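Local coordinates for protein GCN5-related N-acetyltransferase (PDB 4H89) that probably transfers acyl groups as a member of the GCN5-related N-acetyltransferase family, although its own substrate is not established, at residues A92-A97 with K139-L144; I114-A117 with G121-A124. One frame throughout, in Å; residues are numbered along the deposited sequence.

Overall arrangement
Both contacts belong to the GNAT fold, and their centres lie about 15 Å apart. Along the chain the order is strand 89-96, helix 105-119, strand 124-131 and helix 135-143, so interaction 2 is nested inside the loop that interaction 1 closes. Strands 89-96 and 124-131 are parallel neighbours in the mixed sheet, and helix 105-119 makes the beta-alpha-beta crossover between them. Interaction 1 joins strand 89-96 to helix 135-143 near the centre of the chain; interaction 2 forms the turn by which the crossover helix returns to the sheet. One contact thus closes the crossover unit and the other ties it to the following helix. The two meet where Leu144 O packs against Ile114 CD1, 3.8 Å away.

Interaction 1: residues A92-A97 with K139-L144; sequences ASFMVA and KLWQSL
Phe94 and Trp141 are the residues whose backbones come nearest, yet their CA atoms are still 11.3 Å apart: segment 92-97, on strand 89-96, and helix segment 139-143 meet purely through two large aromatic side chains. Both residues are buried, and both direct their CB atoms at the opposing segment. In each the ring carbon CG is anti to the carbonyl carbon and beside the backbone N (chi1 -57° in Phe94). The two side chains slide past each other in opposite directions. The benzo end of the indole does the touching. Trp141 CH2 comes over one face of the Phe94 ring, 3.6 Å from Phe94 CD2, while Trp141 CZ2 is 3.8 Å from that same CD2 atom. The planes are inclined at 42°, with the Phe94 ring and the six-membered ring of Trp141 having centroids 5.0 Å apart, an oblique apolar contact.

In the GNAT fold this joins the strand leading into the presumed pyrophosphate-binding loop to the helix that follows the next parallel strand. Trp141 also packs edge-to-face with Phe127 of that strand and touches Cys110 of helix 105-119, whereas Met95, next to Phe94, packs on helix 19-32.

Past Trp141, Ser143 OG donates to Leu140 O at 2.7 Å, in the carbonyl plane and on a lone pair. Leu144 N binds Trp141 O at 3.0 Å, and Leu144 O accepts from Arg171 NE.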
loop_
_atom_site.group_PDB
_atom_site.type_symbol
_atom_site.label_atom_id
_atom_site.label_comp_id
_atom_site.label_asym_id
_atom_site.label_seq_id
_atom_site.Cartn_x
_atom_site.Cartn_y
_atom_site.Cartn_z
ATOM N N ALA A 92 -4.154 8.863 4.717
ATOM C CA ALA A 92 -3.817 9.301 6.034
ATOM C C ALA A 92 -3.924 8.142 6.995
ATOM O O ALA A 92 -4.580 7.133 6.730
ATOM C CB ALA A 92 -4.763 10.416 6.478
ATOM N N SER A 93 -3.266 8.319 8.131
ATOM C CA SER A 93 -3.347 7.450 9.291
ATOM C C SER A 93 -3.589 8.274 10.547
ATOM O O SER A 93 -3.197 9.419 10.610
ATOM C CB SER A 93 -2.018 6.680 9.456
ATOM O OG SER A 93 -1.727 5.895 8.318
ATOM N N PHE A 94 -4.248 7.636 11.525
ATOM C CA PHE A 94 -4.669 8.297 12.753
ATOM C C PHE A 94 -4.318 7.474 13.967
ATOM O O PHE A 94 -4.465 6.245 13.948
ATOM C CB PHE A 94 -6.202 8.524 12.744
ATOM C CG PHE A 94 -6.652 9.310 11.558
ATOM C CD1 PHE A 94 -6.659 10.688 11.595
ATOM C CD2 PHE A 94 -6.991 8.692 10.366
ATOM C CE1 PHE A 94 -6.985 11.430 10.465
ATOM C CE2 PHE A 94 -7.315 9.434 9.240
ATOM C CZ PHE A 94 -7.355 10.796 9.295
HETATM N N MSE A 95 -3.891 8.168 15.020
HETATM C CA MSE A 95 -3.686 7.529 16.327
HETATM C C MSE A 95 -4.244 8.424 17.365
HETATM O O MSE A 95 -3.928 9.581 17.446
HETATM C CB MSE A 95 -2.213 7.337 16.610
HETATM C CG MSE A 95 -1.625 6.512 15.485
HETATM SE SE MSE A 95 0.142 5.954 16.038
HETATM C CE MSE A 95 0.022 4.118 15.388
ATOM N N VAL A 96 -5.101 7.862 18.186
ATOM C CA VAL A 96 -5.696 8.568 19.323
ATOM C C VAL A 96 -5.316 7.847 20.618
ATOM O O VAL A 96 -5.462 6.639 20.728
ATOM C CB VAL A 96 -7.223 8.629 19.186
ATOM C CG1 VAL A 96 -7.857 9.289 20.395
ATOM C CG2 VAL A 96 -7.630 9.374 17.907
ATOM N N ALA A 97 -4.852 8.600 21.597
ATOM C CA ALA A 97 -4.533 8.044 22.913
ATOM C C ALA A 97 -5.700 7.302 23.498
ATOM O O ALA A 97 -6.810 7.760 23.423
ATOM C CB ALA A 97 -4.110 9.171 23.863
ATOM N N LYS A 139 -17.416 3.497 11.188
ATOM C CA LYS A 139 -18.586 4.342 11.278
ATOM C C LYS A 139 -18.220 5.818 11.302
ATOM O O LYS A 139 -18.933 6.637 10.740
ATOM C CB LYS A 139 -19.447 3.936 12.478
ATOM C CG LYS A 139 -20.064 2.549 12.230
ATOM C CD LYS A 139 -20.948 2.149 13.385
ATOM C CE LYS A 139 -21.479 0.730 13.220
ATOM N NZ LYS A 139 -22.171 0.531 11.908
ATOM N N LEU A 140 -17.123 6.167 11.959
ATOM C CA LEU A 140 -16.679 7.550 11.996
ATOM C C LEU A 140 -16.303 7.997 10.585
ATOM O O LEU A 140 -16.754 9.034 10.126
ATOM C CB LEU A 140 -15.468 7.705 12.942
ATOM C CG LEU A 140 -14.750 9.070 12.912
ATOM C CD1 LEU A 140 -15.690 10.177 13.313
ATOM C CD2 LEU A 140 -13.510 9.063 13.797
ATOM N N TRP A 141 -15.552 7.170 9.870
ATOM C CA TRP A 141 -15.156 7.541 8.521
ATOM C C TRP A 141 -16.392 7.649 7.614
ATOM O O TRP A 141 -16.480 8.573 6.804
ATOM C CB TRP A 141 -14.170 6.562 7.922
ATOM C CG TRP A 141 -12.949 6.248 8.663
ATOM C CD1 TRP A 141 -12.251 5.027 8.614
ATOM C CD2 TRP A 141 -12.254 7.054 9.544
ATOM N NE1 TRP A 141 -11.184 5.068 9.390
ATOM C CE2 TRP A 141 -11.125 6.306 9.972
ATOM C CE3 TRP A 141 -12.414 8.336 10.013
ATOM C CZ2 TRP A 141 -10.215 6.782 10.887
ATOM C CZ3 TRP A 141 -11.528 8.810 10.942
ATOM C CH2 TRP A 141 -10.418 8.053 11.363
ATOM N N GLN A 142 -17.337 6.722 7.732
ATOM C CA GLN A 142 -18.598 6.836 6.982
ATOM C C GLN A 142 -19.303 8.153 7.289
ATOM O O GLN A 142 -19.858 8.790 6.377
ATOM C CB GLN A 142 -19.505 5.630 7.257
ATOM C CG GLN A 142 -18.969 4.364 6.608
ATOM C CD GLN A 142 -19.730 3.129 6.992
ATOM O OE1 GLN A 142 -20.129 2.968 8.155
ATOM N NE2 GLN A 142 -19.873 2.218 6.059
ATOM N N SER A 143 -19.324 8.552 8.559
ATOM C CA SER A 143 -19.983 9.803 8.947
ATOM C C SER A 143 -19.311 11.037 8.347
ATOM O O SER A 143 -19.937 12.094 8.255
ATOM C CB SER A 143 -20.068 9.944 10.470
ATOM O OG SER A 143 -18.853 10.391 11.053
ATOM N N LEU A 144 -18.060 10.871 7.909
ATOM C CA LEU A 144 -17.273 11.931 7.301
ATOM C C LEU A 144 -17.182 11.769 5.811
ATOM O O LEU A 144 -16.356 12.412 5.179
ATOM C CB LEU A 144 -15.888 11.989 7.921
ATOM C CG LEU A 144 -15.898 12.460 9.376
ATOM C CD1 LEU A 144 -14.514 12.242 9.969
ATOM C CD2 LEU A 144 -16.374 13.892 9.503
#

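Interaction 2: residues I114-A117 with G121-A124; sequences IDWA and GFRA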
loop_
_atom_site.group_PDB
_atom_site.type_symbol
_atom_site.label_atom_id
_atom_site.label_comp_id
_atom_site.label_asym_id
_atom_site.label_seq_id
_atom_site.Cartn_x
_atom_site.Cartn_y
_atom_site.Cartn_z
ATOM N N ILE A 114 -9.243 16.201 5.976
ATOM C CA ILE A 114 -10.070 16.395 4.785
ATOM C C ILE A 114 -9.951 17.834 4.320
ATOM O O ILE A 114 -9.829 18.083 3.105
ATOM C CB ILE A 114 -11.563 16.077 5.125
ATOM C CG1 ILE A 114 -11.755 14.582 5.314
ATOM C CG2 ILE A 114 -12.517 16.610 4.042
ATOM C CD1 ILE A 114 -13.051 14.162 5.997
ATOM N N ASP A 115 -9.976 18.777 5.245
ATOM C CA ASP A 115 -9.846 20.204 4.891
ATOM C C ASP A 115 -8.483 20.477 4.251
ATOM O O ASP A 115 -8.377 21.174 3.208
ATOM C CB ASP A 115 -10.056 21.116 6.090
ATOM C CG ASP A 115 -11.462 21.035 6.690
ATOM O OD1 ASP A 115 -12.354 20.424 6.090
ATOM O OD2 ASP A 115 -11.618 21.565 7.800
ATOM N N TRP A 116 -7.440 19.885 4.809
ATOM C CA TRP A 116 -6.102 20.011 4.250
ATOM C C TRP A 116 -6.045 19.445 2.845
ATOM O O TRP A 116 -5.501 20.075 1.943
ATOM C CB TRP A 116 -5.092 19.287 5.173
ATOM C CG TRP A 116 -3.725 19.082 4.579
ATOM C CD1 TRP A 116 -2.696 19.980 4.595
ATOM C CD2 TRP A 116 -3.260 17.934 3.877
ATOM N NE1 TRP A 116 -1.604 19.449 3.953
ATOM C CE2 TRP A 116 -1.923 18.209 3.474
ATOM C CE3 TRP A 116 -3.820 16.704 3.540
ATOM C CZ2 TRP A 116 -1.127 17.267 2.809
ATOM C CZ3 TRP A 116 -3.049 15.769 2.823
ATOM C CH2 TRP A 116 -1.715 16.061 2.477
ATOM N N ALA A 117 -6.578 18.259 2.645
ATOM C CA ALA A 117 -6.458 17.602 1.341
ATOM C C ALA A 117 -7.170 18.437 0.307
ATOM O O ALA A 117 -6.729 18.529 -0.848
ATOM C CB ALA A 117 -7.027 16.193 1.412
ATOM N N GLY A 121 -5.400 20.514 -2.998
ATOM C CA GLY A 121 -5.692 20.186 -4.371
ATOM C C GLY A 121 -5.893 18.732 -4.717
ATOM O O GLY A 121 -6.102 18.390 -5.877
ATOM N N PHE A 122 -5.936 17.860 -3.710
ATOM C CA PHE A 122 -6.173 16.456 -3.993
ATOM C C PHE A 122 -7.591 16.299 -4.540
ATOM O O PHE A 122 -8.498 17.088 -4.249
ATOM C CB PHE A 122 -5.983 15.623 -2.714
ATOM C CG PHE A 122 -4.540 15.480 -2.250
ATOM C CD1 PHE A 122 -3.725 14.511 -2.760
ATOM C CD2 PHE A 122 -4.029 16.359 -1.336
ATOM C CE1 PHE A 122 -2.429 14.323 -2.295
ATOM C CE2 PHE A 122 -2.743 16.176 -0.825
ATOM C CZ PHE A 122 -1.921 15.181 -1.330
ATOM N N ARG A 123 -7.787 15.211 -5.275
ATOM C CA ARG A 123 -9.083 14.866 -5.876
ATOM C C ARG A 123 -9.887 13.833 -5.072
ATOM O O ARG A 123 -11.081 13.692 -5.279
ATOM C CB ARG A 123 -8.897 14.334 -7.275
ATOM C CG ARG A 123 -8.536 15.409 -8.248
ATOM C CD ARG A 123 -8.145 14.869 -9.607
ATOM N NE ARG A 123 -8.341 15.835 -10.686
ATOM C CZ ARG A 123 -7.529 16.856 -10.941
ATOM N NH1 ARG A 123 -7.790 17.553 -11.999
ATOM N NH2 ARG A 123 -6.456 17.195 -10.167
ATOM N N ALA A 124 -9.241 13.138 -4.136
ATOM C CA ALA A 124 -9.873 12.092 -3.351
ATOM C C ALA A 124 -8.940 11.713 -2.218
ATOM O O ALA A 124 -7.800 12.124 -2.186
ATOM C CB ALA A 124 -10.177 10.892 -4.226
#
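Phe122, Ala117 and Trp116 carry this contact, in which the chain leaves helix 105-119 through a Schellman motif and turns toward strand 124-131, the second strand of the beta-alpha-beta crossover. Phe122 N reaches back to Ala117 O, the six-to-one bond of the motif, at 3.0 Å; the nitrogen lies nearly along the C=O axis (C=O...N angle 162°), and the bond is moderately bent at its hydrogen (146°). Gly121 makes the turn possible: its phi is positive, and a CB there would be jammed against the carbonyl oxygen of the residue before it.

The turn folds the Phe122 side chain back against helix segment 114-117. Its CB points toward the helix, and CG, anti to the carbonyl carbon and beside the backbone N (chi1 -72°), sets the ring against Ala117 and Trp116. Ala117 O then sits at the edge of that ring, in its plane, 3.5 Å from Phe122 CD2. The small Ala117 side chain meets the same ring atom, with Ala117 CB 4.1 Å from Phe122 CD2. Leu173, the C-terminal residue, packs on both Ala117 and Phe122, and Gln59 adds to the covering of the phenyl group. An alanine at Phe122 would take away the phenyl ring and would probably leave a gap beside the indole of Trp116 and next to Leu173.

Farther out, Arg123 packs on Tyr163 of the second subunit. The Trp116 and Phe122 side chains cross obliquely, their six-membered rings having centroids 5.3 Å apart. The closest approach of the pair is made by Trp116 CH2, 3.5 Å from Phe122 CE2, with Trp116 CZ3 at 3.7 Å from that same CE2.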